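Local coordinates for periplasmic sensor hybrid histidine kinase (Anaeromyxobacter dehalogenans, PDB 4K0D), which probably acts as a sensor histidine kinase that passes phosphate to protein histidine, this chain being its zinc-binding periplasmic sensor domain of bundled helices, at residues A24-E27 / S28-H32. Sequence-based numbering, arbitrary orientation.
Sequences ASLE and SAVLH. With ZN (zinc ion), chain C.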
ATOM      1  N   ALA B  24      -2.650   0.387   4.298  1.00 29.04           N
ATOM      2  CA  ALA B  24      -3.553   1.298   3.576  1.00 29.68           C
ATOM      3  C   ALA B  24      -4.989   0.938   3.867  1.00 32.60           C
ATOM      4  O   ALA B  24      -5.857   1.813   4.028  1.00 27.01           O
ATOM      5  CB  ALA B  24      -3.303   1.257   2.082  1.00 31.13           C
ATOM      6  N   SER B  25      -5.257  -0.354   3.916  1.00 31.60           N
ATOM      7  CA  SER B  25      -6.615  -0.828   4.093  1.00 27.85           C
ATOM      8  C   SER B  25      -7.169  -0.470   5.465  1.00 26.31           C
ATOM      9  O   SER B  25      -8.361  -0.179   5.591  1.00 25.25           O
ATOM     10  CB  SER B  25      -6.656  -2.334   3.939  1.00 30.15           C
ATOM     11  OG  SER B  25      -7.334  -2.630   2.747  1.00 45.38           O
ATOM     12  N   LEU B  26      -6.305  -0.468   6.482  1.00 22.91           N
ATOM     13  CA  LEU B  26      -6.731  -0.093   7.810  1.00 29.65           C
ATOM     14  C   LEU B  26      -6.964   1.436   7.832  1.00 25.52           C
ATOM     15  O   LEU B  26      -7.990   1.905   8.307  1.00 28.04           O
ATOM     16  CB  LEU B  26      -5.684  -0.504   8.839  1.00 24.07           C
ATOM     17  CG  LEU B  26      -5.890  -0.048  10.304  1.00 24.35           C
ATOM     18  CD1 LEU B  26      -7.291  -0.503  10.933  1.00 22.50           C
ATOM     19  CD2 LEU B  26      -4.768  -0.651  11.168  1.00 23.88           C
ATOM     20  N   GLU B  27      -6.001   2.188   7.302  0.50 28.23           N
ATOM     21  CA  GLU B  27      -6.180   3.625   7.036  0.50 29.01           C
ATOM     22  C   GLU B  27      -7.588   3.895   6.446  0.50 28.94           C
ATOM     23  O   GLU B  27      -8.340   4.710   6.968  0.50 27.25           O
ATOM     24  CB  GLU B  27      -5.050   4.182   6.125  0.50 29.16           C
ATOM     25  CG  GLU B  27      -3.715   4.505   6.879  0.50 28.18           C
ATOM     26  CD  GLU B  27      -2.422   4.627   6.002  0.50 34.40           C
ATOM     27  OE1 GLU B  27      -2.505   4.698   4.757  0.50 39.91           O
ATOM     28  OE2 GLU B  27      -1.297   4.634   6.584  0.50 33.21           O
ATOM     29  N   SER B  28      -7.923   3.217   5.359  1.00 28.66           N
ATOM     30  CA  SER B  28      -9.251   3.348   4.691  1.00 29.23           C
ATOM     31  C   SER B  28     -10.473   2.931   5.587  1.00 28.11           C
ATOM     32  O   SER B  28     -11.511   3.649   5.662  1.00 31.33           O
ATOM     33  CB  SER B  28      -9.203   2.564   3.393  1.00 28.82           C
ATOM     34  OG  SER B  28     -10.135   3.007   2.443  1.00 35.06           O
ATOM     35  N   ALA B  29     -10.339   1.861   6.354  1.00 25.62           N
ATOM     36  CA  ALA B  29     -11.458   1.389   7.194  1.00 29.05           C
ATOM     37  C   ALA B  29     -11.733   2.465   8.257  1.00 28.08           C
ATOM     38  O   ALA B  29     -12.846   2.685   8.718  1.00 26.54           O
ATOM     39  CB  ALA B  29     -11.092   0.017   7.852  1.00 27.05           C
ATOM     40  N   VAL B  30     -10.683   3.126   8.697  1.00 25.60           N
ATOM     41  CA  VAL B  30     -10.818   4.102   9.732  1.00 22.41           C
ATOM     42  C   VAL B  30     -11.519   5.321   9.152  1.00 33.70           C
ATOM     43  O   VAL B  30     -12.492   5.813   9.747  1.00 32.11           O
ATOM     44  CB  VAL B  30      -9.436   4.484  10.357  1.00 26.82           C
ATOM     45  CG1 VAL B  30      -9.527   5.743  11.178  1.00 23.13           C
ATOM     46  CG2 VAL B  30      -8.967   3.370  11.197  1.00 33.59           C
ATOM     47  N   LEU B  31     -11.082   5.768   7.971  1.00 32.84           N
ATOM     48  CA  LEU B  31     -11.778   6.858   7.295  1.00 30.35           C
ATOM     49  C   LEU B  31     -13.227   6.500   7.125  1.00 35.43           C
ATOM     50  O   LEU B  31     -14.099   7.324   7.330  1.00 35.41           O
ATOM     51  CB  LEU B  31     -11.218   7.115   5.912  1.00 27.02           C
ATOM     52  CG  LEU B  31      -9.910   7.907   5.972  1.00 37.61           C
ATOM     53  CD1 LEU B  31      -9.160   7.919   4.663  1.00 31.72           C
ATOM     54  CD2 LEU B  31     -10.196   9.337   6.408  1.00 39.29           C
ATOM     55  N   HIS B  32     -13.472   5.265   6.720  1.00 27.33           N
ATOM     56  CA  HIS B  32     -14.790   4.852   6.278  1.00 32.60           C
ATOM     57  C   HIS B  32     -15.708   4.838   7.506  1.00 33.34           C
ATOM     58  O   HIS B  32     -16.850   5.241   7.417  1.00 34.16           O
ATOM     59  CB  HIS B  32     -14.792   3.525   5.503  1.00 29.54           C
ATOM     60  CG  HIS B  32     -16.147   3.163   4.933  1.00 28.69           C
ATOM     61  ND1 HIS B  32     -16.639   3.715   3.785  1.00 30.57           N
ATOM     62  CD2 HIS B  32     -17.108   2.320   5.387  1.00 27.51           C
ATOM     63  CE1 HIS B  32     -17.867   3.274   3.552  1.00 32.14           C
ATOM     64  NE2 HIS B  32     -18.175   2.411   4.505  1.00 34.10           N
TER
HETATM   65 ZN    ZN C 201     -15.636   4.930   2.490  1.00 35.47          ZN
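The flat Glu27-Ser28 peptide group receives Leu31 at its oxygen end: Leu31 N donates to Glu27 O over 3.1 Å, tilted 16° from the carbonyl plane, while Leu31 CG lies 3.7 Å from the same oxygen. Val30 N adds a weak second bond to Glu27 O, a three-residue link, its main acceptor being Leu26 O at 3.0 Å. Ser28 N bonds to Ala24 O at 2.8 Å and Ala29 N to Ser25 O at 2.9 Å, so the four main bonds each span four residues and define alpha helix. Val30 turns CG2 anti to its carbonyl carbon, setting that methyl 3.4 Å from Leu26 O and 4.2 Å from Leu26 CD1. Helix 16-42 belongs to a helical-bundle sensor domain; Leu26 and Val30 pack on Ile82 and Phe89 of helix 73-102 and on Leu127 and Leu124 of helix 117-145. Another side meets the second subunit, where Ala24 packs on Ala20 and Ser28 on Glu14 of that chain. The His32 imidazole presents ND1 to the zinc ion at 2.0 Å; its CG and CE1 are almost equidistant from the metal, which lies over neither ring face. Asp10 and Glu14 of the second subunit also bind this ion, bridging the chains.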